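Side-chain contacts in fanconi-associated nuclease 1 homolog (Pseudomonas aeruginosa, PDB 5Y7Q), which is a bacterial member of the FAN1 nuclease family, with helix-turn-helix, SAP and VRR-NUC domains, modelled here with bound nucleic acid: residues E268-N272 with P273-G277; E384-V388 with E389-R393; D501-A505 with A506-A510. One frame throughout, in Å; residues are numbered along the deposited sequence.

Contact 1 of 3, residues E268-N272 with P273-G277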
loop_
_atom_site.group_PDB
_atom_site.type_symbol
_atom_site.label_atom_id
_atom_site.label_comp_id
_atom_site.label_asym_id
_atom_site.label_seq_id
_atom_site.Cartn_x
_atom_site.Cartn_y
_atom_site.Cartn_z
ATOM N N GLU A 268 -3.805 3.656 25.368
ATOM C CA GLU A 268 -2.376 3.515 25.604
ATOM C C GLU A 268 -1.677 3.022 24.333
ATOM O O GLU A 268 -2.260 2.264 23.554
ATOM C CB GLU A 268 -2.119 2.541 26.755
ATOM C CG GLU A 268 -2.783 2.910 28.085
ATOM C CD GLU A 268 -3.831 1.891 28.532
ATOM O OE1 GLU A 268 -4.596 1.401 27.669
ATOM O OE2 GLU A 268 -3.887 1.581 29.746
ATOM N N PRO A 269 -0.436 3.448 24.088
ATOM C CA PRO A 269 0.299 2.938 22.923
ATOM C C PRO A 269 0.749 1.489 23.107
ATOM O O PRO A 269 1.020 1.027 24.219
ATOM C CB PRO A 269 1.499 3.887 22.818
ATOM C CG PRO A 269 1.075 5.121 23.557
ATOM C CD PRO A 269 0.243 4.609 24.691
ATOM N N TYR A 270 0.823 0.765 21.986
ATOM C CA TYR A 270 1.219 -0.638 22.024
ATOM C C TYR A 270 2.707 -0.764 22.313
ATOM O O TYR A 270 3.513 0.091 21.933
ATOM C CB TYR A 270 0.920 -1.354 20.696
ATOM C CG TYR A 270 -0.532 -1.636 20.398
ATOM C CD1 TYR A 270 -1.244 -2.580 21.123
ATOM C CD2 TYR A 270 -1.183 -0.980 19.358
ATOM C CE1 TYR A 270 -2.582 -2.851 20.836
ATOM C CE2 TYR A 270 -2.514 -1.233 19.065
ATOM C CZ TYR A 270 -3.211 -2.173 19.805
ATOM O OH TYR A 270 -4.529 -2.422 19.505
ATOM N N ALA A 271 3.069 -1.854 22.992
ATOM C CA ALA A 271 4.480 -2.164 23.170
ATOM C C ALA A 271 5.163 -2.364 21.821
ATOM O O ALA A 271 6.148 -1.688 21.508
ATOM C CB ALA A 271 4.636 -3.398 24.060
ATOM N N ASN A 272 4.637 -3.267 20.999
ATOM C CA ASN A 272 5.261 -3.584 19.721
ATOM C C ASN A 272 5.222 -2.371 18.801
ATOM O O ASN A 272 4.132 -1.858 18.514
ATOM C CB ASN A 272 4.572 -4.772 19.053
ATOM C CG ASN A 272 5.191 -5.122 17.715
ATOM O OD1 ASN A 272 4.846 -4.533 16.687
ATOM N ND2 ASN A 272 6.115 -6.082 17.719
ATOM N N PRO A 273 6.369 -1.882 18.325
ATOM C CA PRO A 273 6.359 -0.628 17.553
ATOM C C PRO A 273 5.697 -0.748 16.193
ATOM O O PRO A 273 4.949 0.155 15.796
ATOM C CB PRO A 273 7.848 -0.287 17.441
ATOM C CG PRO A 273 8.521 -1.613 17.441
ATOM C CD PRO A 273 7.699 -2.515 18.335
ATOM N N TRP A 274 5.947 -1.837 15.462
ATOM C CA TRP A 274 5.373 -1.957 14.125
ATOM C C TRP A 274 3.848 -2.027 14.182
ATOM O O TRP A 274 3.172 -1.609 13.230
ATOM C CB TRP A 274 5.994 -3.163 13.410
ATOM C CG TRP A 274 5.069 -3.956 12.542
ATOM C CD1 TRP A 274 4.467 -3.557 11.378
ATOM C CD2 TRP A 274 4.657 -5.308 12.764
ATOM N NE1 TRP A 274 3.691 -4.575 10.875
ATOM C CE2 TRP A 274 3.795 -5.662 11.704
ATOM C CE3 TRP A 274 4.928 -6.255 13.765
ATOM C CZ2 TRP A 274 3.205 -6.924 11.617
ATOM C CZ3 TRP A 274 4.350 -7.501 13.675
ATOM C CH2 TRP A 274 3.499 -7.827 12.607
ATOM N N LEU A 275 3.305 -2.502 15.315
ATOM C CA LEU A 275 1.863 -2.488 15.570
ATOM C C LEU A 275 1.367 -1.082 15.916
ATOM O O LEU A 275 0.291 -0.657 15.458
ATOM C CB LEU A 275 1.562 -3.459 16.706
ATOM C CG LEU A 275 0.248 -4.224 16.801
ATOM C CD1 LEU A 275 -0.133 -4.827 15.473
ATOM C CD2 LEU A 275 0.422 -5.314 17.842
ATOM N N GLU A 276 2.145 -0.350 16.732
ATOM C CA GLU A 276 1.832 1.037 17.066
ATOM C C GLU A 276 1.816 1.919 15.822
ATOM O O GLU A 276 1.122 2.944 15.792
ATOM C CB GLU A 276 2.844 1.553 18.096
ATOM C CG GLU A 276 2.677 3.009 18.543
ATOM C CD GLU A 276 1.434 3.253 19.393
ATOM O OE1 GLU A 276 0.734 2.277 19.728
ATOM O OE2 GLU A 276 1.155 4.428 19.724
ATOM N N GLY A 277 2.558 1.531 14.781
ATOM C CA GLY A 277 2.417 2.204 13.500
ATOM C C GLY A 277 1.020 2.076 12.927
ATOM O O GLY A 277 0.410 3.064 12.520
#
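L275 lays its CG over one face of the Y270 ring, 4.4 Å from Y270 CD2, while the carboxylate of E276 reaches that ring obliquely, its plane 72° from the ring plane. The other flat pair is the N272 amide and the W274 indole, also set obliquely, with N272 OD1 3.4 Å from W274 CE3. Both pairs flank the start of helix 273-292, a clear example of N-capping, in which a side chain from the preceding loop serves an amide of the first turn. N272 is the N-cap residue. Its CG stands anti to the backbone N (chi1 180°), which lets OD1 reach L275 N and accept from it at 2.9 Å, in the carbonyl plane. The main-chain O of N272 takes the next amide, E276 N, at 3.1 Å, so one residue grips the helix start twice. E276 answers in the other direction: bent at chi2, its chain leads back to the incoming loop, and its OE2 pairs with R279 in a salt bridge. Y270 and L275 both touch A241, setting the capped turn against helix 236-253. Of the E276 carboxylate, OE2 lies 3.2 Å from P269 CB, and OE1 accepts from Y270 N at 2.7 Å, the donor standing above the carboxylate plane, 50° out of it.

Contact 2 of 3, residues E384-V388 with E389-R393; sequences EPCSV and EWAVR
S387 is the N-cap of helix 388-396, and its hydroxyl meets E389 and W390 of the first turn at the point where the chain leaves the loop that follows strand 374-380. The helix lies against the mixed five-stranded sheet: V388 and V392 both touch V574 and V544. At the cap, S387 OG donates to E389 OE1 in a weak bond of 3.3 Å. The same OG comes within 3.1 Å of W390 CD1, approaching the indole obliquely, while the ring itself meets Y405 edge-to-face. With CG beside its own backbone N (chi1 -66°) and a bend at chi2, E389 brings its carboxylate back toward the helix start, where OE2 lies 3.5 Å from V388 CG1. The first turn is closed by the backbone. V388 O receives V392 N at 2.9 Å, nearly along the C=O axis, and takes a weak second bond from A391 N. S387 O accepts W390 N, again weakly, and C386 SG rests 4.4 Å from A391 CB. The chemistry implies a start held by one firm main-chain bond, V392 N to V388 O, backed by weak ones, with the serine hydroxyl adding a long, weak link to the carboxylate.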
loop_
_atom_site.group_PDB
_atom_site.type_symbol
_atom_site.label_atom_id
_atom_site.label_comp_id
_atom_site.label_asym_id
_atom_site.label_seq_id
_atom_site.Cartn_x
_atom_site.Cartn_y
_atom_site.Cartn_z
ATOM N N GLU A 384 -4.695 15.856 -29.949
ATOM C CA GLU A 384 -5.349 15.945 -28.640
ATOM C C GLU A 384 -4.329 15.754 -27.513
ATOM O O GLU A 384 -3.151 15.563 -27.808
ATOM C CB GLU A 384 -6.468 14.892 -28.570
ATOM C CG GLU A 384 -7.638 15.133 -29.527
ATOM C CD GLU A 384 -8.480 16.344 -29.142
ATOM O OE1 GLU A 384 -8.440 16.746 -27.955
ATOM O OE2 GLU A 384 -9.179 16.890 -30.031
ATOM N N PRO A 385 -4.755 15.819 -26.225
ATOM C CA PRO A 385 -3.739 15.562 -25.188
ATOM C C PRO A 385 -3.381 14.067 -25.123
ATOM O O PRO A 385 -4.336 13.299 -25.271
ATOM C CB PRO A 385 -4.426 16.032 -23.898
ATOM C CG PRO A 385 -5.881 15.825 -24.159
ATOM C CD PRO A 385 -6.076 16.113 -25.628
ATOM N N CYS A 386 -2.121 13.621 -24.956
ATOM C CA CYS A 386 -0.856 14.382 -24.774
ATOM C C CYS A 386 -0.716 15.275 -23.531
ATOM O O CYS A 386 -0.860 16.497 -23.597
ATOM C CB CYS A 386 -0.533 15.229 -26.013
ATOM S SG CYS A 386 1.190 15.809 -26.042
ATOM N N SER A 387 -0.442 14.629 -22.399
ATOM C CA SER A 387 -0.023 15.346 -21.204
ATOM C C SER A 387 1.229 16.171 -21.489
ATOM O O SER A 387 2.011 15.864 -22.392
ATOM C CB SER A 387 0.269 14.368 -20.072
ATOM O OG SER A 387 1.609 13.916 -20.162
ATOM N N VAL A 388 1.409 17.240 -20.709
ATOM C CA VAL A 388 2.423 18.249 -21.024
ATOM C C VAL A 388 3.847 17.697 -20.890
ATOM O O VAL A 388 4.757 18.122 -21.619
ATOM C CB VAL A 388 2.202 19.495 -20.139
ATOM C CG1 VAL A 388 2.571 19.204 -18.693
ATOM C CG2 VAL A 388 2.968 20.692 -20.668
ATOM N N GLU A 389 4.067 16.748 -19.979
ATOM C CA GLU A 389 5.410 16.206 -19.784
ATOM C C GLU A 389 5.935 15.543 -21.057
ATOM O O GLU A 389 7.103 15.731 -21.427
ATOM C CB GLU A 389 5.411 15.229 -18.603
ATOM C CG GLU A 389 5.124 15.887 -17.235
ATOM C CD GLU A 389 3.632 15.949 -16.866
ATOM O OE1 GLU A 389 2.861 15.059 -17.316
ATOM O OE2 GLU A 389 3.240 16.883 -16.118
ATOM N N TRP A 390 5.082 14.784 -21.754
ATOM C CA TRP A 390 5.477 14.225 -23.043
ATOM C C TRP A 390 5.811 15.323 -24.037
ATOM O O TRP A 390 6.687 15.142 -24.895
ATOM C CB TRP A 390 4.370 13.334 -23.613
ATOM C CG TRP A 390 4.072 12.143 -22.767
ATOM C CD1 TRP A 390 2.910 11.885 -22.101
ATOM C CD2 TRP A 390 4.957 11.049 -22.477
ATOM N NE1 TRP A 390 3.012 10.696 -21.419
ATOM C CE2 TRP A 390 4.257 10.163 -21.629
ATOM C CE3 TRP A 390 6.271 10.734 -22.852
ATOM C CZ2 TRP A 390 4.825 8.978 -21.151
ATOM C CZ3 TRP A 390 6.832 9.565 -22.379
ATOM C CH2 TRP A 390 6.106 8.695 -21.535
ATOM N N ALA A 391 5.125 16.462 -23.943
ATOM C CA ALA A 391 5.376 17.537 -24.895
ATOM C C ALA A 391 6.749 18.137 -24.669
ATOM O O ALA A 391 7.525 18.311 -25.618
ATOM C CB ALA A 391 4.300 18.621 -24.795
ATOM N N VAL A 392 7.067 18.468 -23.417
ATOM C CA VAL A 392 8.390 19.013 -23.159
ATOM C C VAL A 392 9.447 17.994 -23.534
ATOM O O VAL A 392 10.461 18.333 -24.160
ATOM C CB VAL A 392 8.539 19.456 -21.697
ATOM C CG1 VAL A 392 9.940 19.916 -21.468
ATOM C CG2 VAL A 392 7.587 20.581 -21.389
ATOM N N ARG A 393 9.210 16.722 -23.195
ATOM C CA ARG A 393 10.191 15.691 -23.505
ATOM C C ARG A 393 10.466 15.623 -25.006
ATOM O O ARG A 393 11.621 15.484 -25.424
ATOM C CB ARG A 393 9.720 14.340 -22.977
ATOM C CG ARG A 393 10.840 13.345 -22.861
ATOM C CD ARG A 393 10.350 11.983 -23.219
ATOM N NE ARG A 393 9.840 11.957 -24.578
ATOM C CZ ARG A 393 10.602 11.732 -25.645
ATOM N NH1 ARG A 393 11.907 11.522 -25.497
ATOM N NH2 ARG A 393 10.068 11.728 -26.861
#

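Contact 3 of 3, residues D501-A505 with A506-A510; sequences DCLPA and AHLRA
H507 leans against P504 one helical turn earlier, and its side chain can be followed outward atom by atom. CB lies 3.7 Å from P504 O, the carbonyl at the mouth of the helix. CG, set beside the backbone N by a chi1 of -67°, comes within 4.0 Å of P504 CG. Further out, ND1 approaches the same P504 CG to 3.5 Å, and CE1 stays beside it too. Together these ring atoms receive the proline in a CH-pi contact: P504 CG stands 3.9 Å from the centroid of the H507 ring, 29° off its normal, so the pyrrolidine lies over one face of the imidazole, offset toward its rim. ND1 also has a hydrogen bond elsewhere in the structure, which would help to fix the rotation of the ring, and the side chain touches M567.

L508 keeps to a different side of the turn. Its CB lies 3.3 Å from A505 O, and its CD2 reaches L503 CD1 at 4.4 Å, an apolar touch between buried leucines that bridges the turn. The main chain supplies the polar frame: L508 N donates to P504 O at 3.1 Å, and R509 N to A505 O in the same spacing of four residues. The R509 guanidinium forms salt bridges with E456 through NH1 and with E463 through NH2. Within the VRR-NUC family region, this is a short helix-to-helix connection, in which a proline at the N-cap position ends the link from helix 493-502 and starts helix 505-517.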
loop_
_atom_site.group_PDB
_atom_site.type_symbol
_atom_site.label_atom_id
_atom_site.label_comp_id
_atom_site.label_asym_id
_atom_site.label_seq_id
_atom_site.Cartn_x
_atom_site.Cartn_y
_atom_site.Cartn_z
ATOM N N ASP A 501 27.089 6.725 -17.271
ATOM C CA ASP A 501 28.254 7.454 -17.727
ATOM C C ASP A 501 28.101 8.970 -17.613
ATOM O O ASP A 501 29.118 9.670 -17.550
ATOM C CB ASP A 501 28.598 6.987 -19.148
ATOM C CG ASP A 501 29.102 5.514 -19.171
ATOM O OD1 ASP A 501 30.320 5.282 -18.934
ATOM O OD2 ASP A 501 28.280 4.586 -19.404
ATOM N N CYS A 502 26.871 9.495 -17.551
ATOM C CA CYS A 502 26.667 10.935 -17.413
ATOM C C CYS A 502 26.447 11.427 -15.986
ATOM O O CYS A 502 26.536 12.635 -15.759
ATOM C CB CYS A 502 25.471 11.394 -18.253
ATOM S SG CYS A 502 25.690 11.287 -20.031
ATOM N N LEU A 503 26.183 10.558 -15.013
ATOM C CA LEU A 503 25.867 11.044 -13.674
ATOM C C LEU A 503 27.094 10.964 -12.787
ATOM O O LEU A 503 27.671 9.874 -12.636
ATOM C CB LEU A 503 24.726 10.247 -13.051
ATOM C CG LEU A 503 23.314 10.489 -13.607
ATOM C CD1 LEU A 503 22.298 9.555 -12.977
ATOM C CD2 LEU A 503 22.906 11.933 -13.410
ATOM N N PRO A 504 27.502 12.071 -12.167
ATOM C CA PRO A 504 28.643 12.035 -11.249
ATOM C C PRO A 504 28.372 11.112 -10.076
ATOM O O PRO A 504 27.249 11.018 -9.581
ATOM C CB PRO A 504 28.775 13.491 -10.784
ATOM C CG PRO A 504 28.046 14.298 -11.806
ATOM C CD PRO A 504 26.932 13.420 -12.291
ATOM N N ALA A 505 29.428 10.421 -9.637
ATOM C CA ALA A 505 29.329 9.557 -8.468
ATOM C C ALA A 505 29.008 10.342 -7.206
ATOM O O ALA A 505 28.261 9.847 -6.358
ATOM C CB ALA A 505 30.623 8.774 -8.276
ATOM N N ALA A 506 29.531 11.563 -7.072
ATOM C CA ALA A 506 29.282 12.336 -5.859
ATOM C C ALA A 506 27.828 12.775 -5.764
ATOM O O ALA A 506 27.252 12.794 -4.669
ATOM C CB ALA A 506 30.207 13.543 -5.796
ATOM N N HIS A 507 27.213 13.123 -6.895
ATOM C CA HIS A 507 25.771 13.347 -6.897
ATOM C C HIS A 507 25.018 12.086 -6.498
ATOM O O HIS A 507 24.045 12.150 -5.735
ATOM C CB HIS A 507 25.300 13.824 -8.267
ATOM C CG HIS A 507 25.810 15.176 -8.640
ATOM N ND1 HIS A 507 25.570 15.749 -9.870
ATOM C CD2 HIS A 507 26.566 16.062 -7.948
ATOM C CE1 HIS A 507 26.153 16.934 -9.916
ATOM N NE2 HIS A 507 26.760 17.148 -8.762
ATOM N N LEU A 508 25.443 10.930 -7.020
ATOM C CA LEU A 508 24.792 9.683 -6.643
ATOM C C LEU A 508 24.861 9.477 -5.147
ATOM O O LEU A 508 23.852 9.165 -4.511
ATOM C CB LEU A 508 25.433 8.501 -7.353
ATOM C CG LEU A 508 24.982 8.309 -8.791
ATOM C CD1 LEU A 508 25.312 6.907 -9.193
ATOM C CD2 LEU A 508 23.524 8.577 -8.910
ATOM N N ARG A 509 26.035 9.665 -4.565
ATOM C CA ARG A 509 26.148 9.545 -3.120
ATOM C C ARG A 509 25.228 10.532 -2.416
ATOM O O ARG A 509 24.528 10.161 -1.471
ATOM C CB ARG A 509 27.599 9.746 -2.681
ATOM C CG ARG A 509 27.757 9.925 -1.204
ATOM C CD ARG A 509 29.040 9.301 -0.759
ATOM N NE ARG A 509 28.862 7.893 -0.410
ATOM C CZ ARG A 509 29.819 7.140 0.122
ATOM N NH1 ARG A 509 29.582 5.874 0.416
ATOM N NH2 ARG A 509 31.022 7.661 0.361
ATOM N N ALA A 510 25.203 11.789 -2.864
ATOM C CA ALA A 510 24.354 12.776 -2.200
ATOM C C ALA A 510 22.891 12.323 -2.194
ATOM O O ALA A 510 22.256 12.219 -1.133
ATOM C CB ALA A 510 24.514 14.137 -2.875
#

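How the contacts relate
Read from the N terminus, the three contacts follow in series; none nests in or crosses another. Each is local and illustrates the same principle, a helix start fastened to the loop that delivers it. Contact 1 ends the loop between helix 258-264 and helix 273-292, and seats that corner on helix 236-253. Contact 2 brings the chain from strand 374-380 into a helix lying on the mixed sheet, on the opposite side of the chain's centre from contact 1. Contact 3 joins two successive helices beside strand 538-545 of that sheet. Contact 2 comes closest to the nucleic acid, about 6 Å at the nearest atom; the nearest atom of contact 3 is about 20 Å from the nucleic acid.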